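Long-range contact in lipocalin (Argas monolakensis, PDB 3BRN), which probably binds biogenic amines, and holds serotonin inside its lipocalin beta barrel: residues S57-K62 with Q70-V75. Residues are numbered along the deposited sequence; the frame is centred on the assembly and turned at random.
Sequences SFTYGK and QLTATV. With SRO (serotonin), chain C.
Phe58 with Ala73 and Tyr60 with Leu71 form two of the hydrogen-bonded pairs of the antiparallel beta hairpin of strands 55-64 and 67-78, part of the lipocalin barrel wall. Each pair is closed by two backbone bonds, the shortest from Leu71 N to Tyr60 O at 2.7 Å. CA-H...O contacts accompany them at Ser57, Thr59, Gln70 and Thr72, among them Thr59 CA to Leu71 O at 3.2 Å.

Apolar contacts follow the two faces of the hairpin. On the face with Thr59 and Gln70, Thr59 CG2 lies 3.5 Å from Gln70 CB. On the other, CG of both aromatics lies between the backbone N and the carbonyl carbon (chi1 72° and 73°), which brings the rings over the partner strand. Leu71 CB sits above one face of the Tyr60 ring in a CH-pi contact, 3.8 Å from the centroid. Ala73 CB touches both rings, 3.8 Å from Phe58 CE1 and 3.9 Å from Tyr60 CE1.

Phe58 and Val75 both touch serotonin, Phe58 lining the pocket with Val43 and Val84. Val75 CB packs 3.6 Å from Phe58 CD1, while the serotonin hydroxyl OH rests over one ring face, offset toward the rim and 3.5 Å from Phe58 CD2.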
ATOM      1  N   SER A  57     -10.994  -6.259  -9.743  1.00 48.51           N
ATOM      2  CA  SER A  57      -9.671  -6.264 -10.364  1.00 43.18           C
ATOM      3  C   SER A  57      -8.943  -4.998  -9.970  1.00 42.65           C
ATOM      4  O   SER A  57      -9.566  -3.957  -9.768  1.00 36.78           O
ATOM      5  CB  SER A  57      -9.795  -6.281 -11.898  1.00 51.36           C
ATOM      6  OG  SER A  57     -10.458  -7.438 -12.363  1.00 52.74           O
ATOM      7  N   PHE A  58      -7.612  -5.066  -9.925  1.00 41.53           N
ATOM      8  CA  PHE A  58      -6.816  -3.868  -9.730  1.00 40.28           C
ATOM      9  C   PHE A  58      -5.496  -4.043 -10.442  1.00 34.86           C
ATOM     10  O   PHE A  58      -5.093  -5.166 -10.745  1.00 37.24           O
ATOM     11  CB  PHE A  58      -6.588  -3.572  -8.241  1.00 37.86           C
ATOM     12  CG  PHE A  58      -5.635  -4.519  -7.571  1.00 35.55           C
ATOM     13  CD1 PHE A  58      -6.040  -5.794  -7.225  1.00 31.08           C
ATOM     14  CD2 PHE A  58      -4.334  -4.132  -7.288  1.00 36.08           C
ATOM     15  CE1 PHE A  58      -5.158  -6.684  -6.675  1.00 32.27           C
ATOM     16  CE2 PHE A  58      -3.448  -5.008  -6.719  1.00 30.02           C
ATOM     17  CZ  PHE A  58      -3.865  -6.285  -6.380  1.00 39.92           C
ATOM     18  N   THR A  59      -4.910  -2.925 -10.839  1.00 39.63           N
ATOM     19  CA  THR A  59      -3.619  -2.927 -11.519  1.00 43.18           C
ATOM     20  C   THR A  59      -2.501  -2.716 -10.502  1.00 42.11           C
ATOM     21  O   THR A  59      -2.668  -1.982  -9.526  1.00 35.93           O
ATOM     22  CB  THR A  59      -3.559  -1.822 -12.580  1.00 42.65           C
ATOM     23  OG1 THR A  59      -4.653  -1.979 -13.498  1.00 47.57           O
ATOM     24  CG2 THR A  59      -2.228  -1.861 -13.351  1.00 39.49           C
ATOM     25  N   TYR A  60      -1.391  -3.409 -10.716  1.00 36.85           N
ATOM     26  CA  TYR A  60      -0.207  -3.261  -9.887  1.00 36.66           C
ATOM     27  C   TYR A  60       1.018  -3.403 -10.768  1.00 37.40           C
ATOM     28  O   TYR A  60       0.920  -3.800 -11.943  1.00 40.17           O
ATOM     29  CB  TYR A  60      -0.186  -4.303  -8.775  1.00 39.16           C
ATOM     30  CG  TYR A  60       0.128  -5.699  -9.243  1.00 48.47           C
ATOM     31  CD1 TYR A  60      -0.876  -6.532  -9.712  1.00 42.01           C
ATOM     32  CD2 TYR A  60       1.428  -6.209  -9.168  1.00 41.06           C
ATOM     33  CE1 TYR A  60      -0.596  -7.811 -10.152  1.00 43.38           C
ATOM     34  CE2 TYR A  60       1.713  -7.498  -9.588  1.00 44.90           C
ATOM     35  CZ  TYR A  60       0.691  -8.293 -10.086  1.00 53.26           C
ATOM     36  OH  TYR A  60       0.941  -9.594 -10.483  1.00 47.17           O
ATOM     37  N   GLY A  61       2.147  -2.922 -10.278  1.00 37.21           N
ATOM     38  CA  GLY A  61       3.331  -2.921 -11.107  1.00 35.57           C
ATOM     39  C   GLY A  61       4.581  -2.494 -10.395  1.00 37.14           C
ATOM     40  O   GLY A  61       4.668  -2.516  -9.168  1.00 37.94           O
ATOM     41  N   LYS A  62       5.555  -2.101 -11.193  1.00 38.23           N
ATOM     42  CA  LYS A  62       6.871  -1.796 -10.695  1.00 38.41           C
ATOM     43  C   LYS A  62       7.667  -1.274 -11.886  1.00 40.83           C
ATOM     44  O   LYS A  62       7.208  -1.359 -13.033  1.00 38.22           O
ATOM     45  CB  LYS A  62       7.505  -3.077 -10.163  1.00 39.37           C
ATOM     46  CG  LYS A  62       7.800  -4.102 -11.248  1.00 50.77           C
ATOM     47  CD  LYS A  62       8.618  -5.249 -10.694  1.00 67.11           C
ATOM     48  CE  LYS A  62       8.386  -6.526 -11.477  1.00 74.65           C
ATOM     49  NZ  LYS A  62       9.005  -7.692 -10.782  1.00 79.00           N
ATOM     50  N   GLN A  70       2.294  -2.702 -16.009  1.00 44.86           N
ATOM     51  CA  GLN A  70       0.994  -2.934 -15.381  1.00 46.39           C
ATOM     52  C   GLN A  70       0.603  -4.397 -15.458  1.00 48.48           C
ATOM     53  O   GLN A  70       0.641  -5.003 -16.522  1.00 50.60           O
ATOM     54  CB  GLN A  70      -0.083  -2.099 -16.060  1.00 45.15           C
ATOM     55  CG  GLN A  70       0.246  -0.633 -16.172  1.00 45.19           C
ATOM     56  CD  GLN A  70      -0.833   0.132 -16.899  1.00 56.77           C
ATOM     57  OE1 GLN A  70      -2.008  -0.476 -17.011  1.00 64.29           O
ATOM     58  NE2 GLN A  70      -0.609   1.244 -17.382  1.00 64.88           N
ATOM     59  N   LEU A  71       0.236  -4.961 -14.316  1.00 44.00           N
ATOM     60  CA  LEU A  71      -0.267  -6.321 -14.237  1.00 41.65           C
ATOM     61  C   LEU A  71      -1.585  -6.233 -13.467  1.00 43.90           C
ATOM     62  O   LEU A  71      -1.910  -5.174 -12.933  1.00 43.86           O
ATOM     63  CB  LEU A  71       0.729  -7.209 -13.485  1.00 42.18           C
ATOM     64  CG  LEU A  71       2.136  -7.241 -14.096  1.00 51.96           C
ATOM     65  CD1 LEU A  71       3.080  -8.086 -13.267  1.00 46.62           C
ATOM     66  CD2 LEU A  71       2.067  -7.774 -15.510  1.00 60.81           C
ATOM     67  N   THR A  72      -2.423  -7.257 -13.572  1.00 47.07           N
ATOM     68  CA  THR A  72      -3.704  -7.224 -12.879  1.00 47.03           C
ATOM     69  C   THR A  72      -3.875  -8.432 -11.990  1.00 42.32           C
ATOM     70  O   THR A  72      -3.324  -9.504 -12.256  1.00 43.34           O
ATOM     71  CB  THR A  72      -4.933  -7.118 -13.835  1.00 50.78           C
ATOM     72  OG1 THR A  72      -5.103  -8.354 -14.538  1.00 56.47           O
ATOM     73  CG2 THR A  72      -4.774  -5.978 -14.828  1.00 48.35           C
ATOM     74  N   ALA A  73      -4.589  -8.220 -10.888  1.00 40.71           N
ATOM     75  CA  ALA A  73      -4.935  -9.284  -9.973  1.00 33.71           C
ATOM     76  C   ALA A  73      -6.284  -8.945  -9.339  1.00 34.71           C
ATOM     77  O   ALA A  73      -6.920  -7.948  -9.699  1.00 39.57           O
ATOM     78  CB  ALA A  73      -3.865  -9.434  -8.909  1.00 40.13           C
ATOM     79  N   THR A  74      -6.752  -9.827  -8.476  1.00 34.21           N
ATOM     80  CA  THR A  74      -8.015  -9.626  -7.793  1.00 38.20           C
ATOM     81  C   THR A  74      -7.743  -9.261  -6.343  1.00 39.19           C
ATOM     82  O   THR A  74      -6.782  -9.742  -5.747  1.00 38.22           O
ATOM     83  CB  THR A  74      -8.852 -10.900  -7.843  1.00 39.93           C
ATOM     84  OG1 THR A  74      -9.091 -11.234  -9.211  1.00 39.22           O
ATOM     85  CG2 THR A  74     -10.215 -10.723  -7.097  1.00 31.14           C
ATOM     86  N   VAL A  75      -8.558  -8.358  -5.808  1.00 39.25           N
ATOM     87  CA  VAL A  75      -8.500  -7.983  -4.401  1.00 36.69           C
ATOM     88  C   VAL A  75      -9.921  -8.058  -3.820  1.00 37.66           C
ATOM     89  O   VAL A  75     -10.878  -7.608  -4.451  1.00 40.26           O
ATOM     90  CB  VAL A  75      -7.949  -6.550  -4.248  1.00 39.85           C
ATOM     91  CG1 VAL A  75      -8.944  -5.536  -4.825  1.00 27.47           C
ATOM     92  CG2 VAL A  75      -7.604  -6.249  -2.773  1.00 34.45           C
TER
HETATM   93  OH  SRO C 158      -5.408  -3.111  -4.077  1.00 30.72           O
HETATM   94  CZ3 SRO C 158      -4.447  -3.243  -3.104  1.00 20.96           C
HETATM   95  CH2 SRO C 158      -3.936  -4.519  -2.877  1.00 22.30           C
HETATM   96  CZ2 SRO C 158      -2.874  -4.703  -1.989  1.00 29.99           C
HETATM   97  CE2 SRO C 158      -2.419  -3.584  -1.309  1.00 20.32           C
HETATM   98  NE1 SRO C 158      -1.479  -3.372  -0.353  1.00 19.00           N
HETATM   99  CD1 SRO C 158      -1.431  -2.052  -0.056  1.00 18.43           C
HETATM  100  CG  SRO C 158      -2.393  -1.389  -0.819  1.00 20.61           C
HETATM  101  CD2 SRO C 158      -3.020  -2.368  -1.587  1.00 25.20           C
HETATM  102  CE3 SRO C 158      -3.993  -2.217  -2.450  1.00 28.32           C
HETATM  103  CB  SRO C 158      -2.705   0.086  -0.768  1.00 25.24           C
HETATM  104  CA  SRO C 158      -4.117   0.317  -0.194  1.00 24.56           C
HETATM  105  NZ  SRO C 158      -4.445   1.741  -0.318  1.00 24.95           N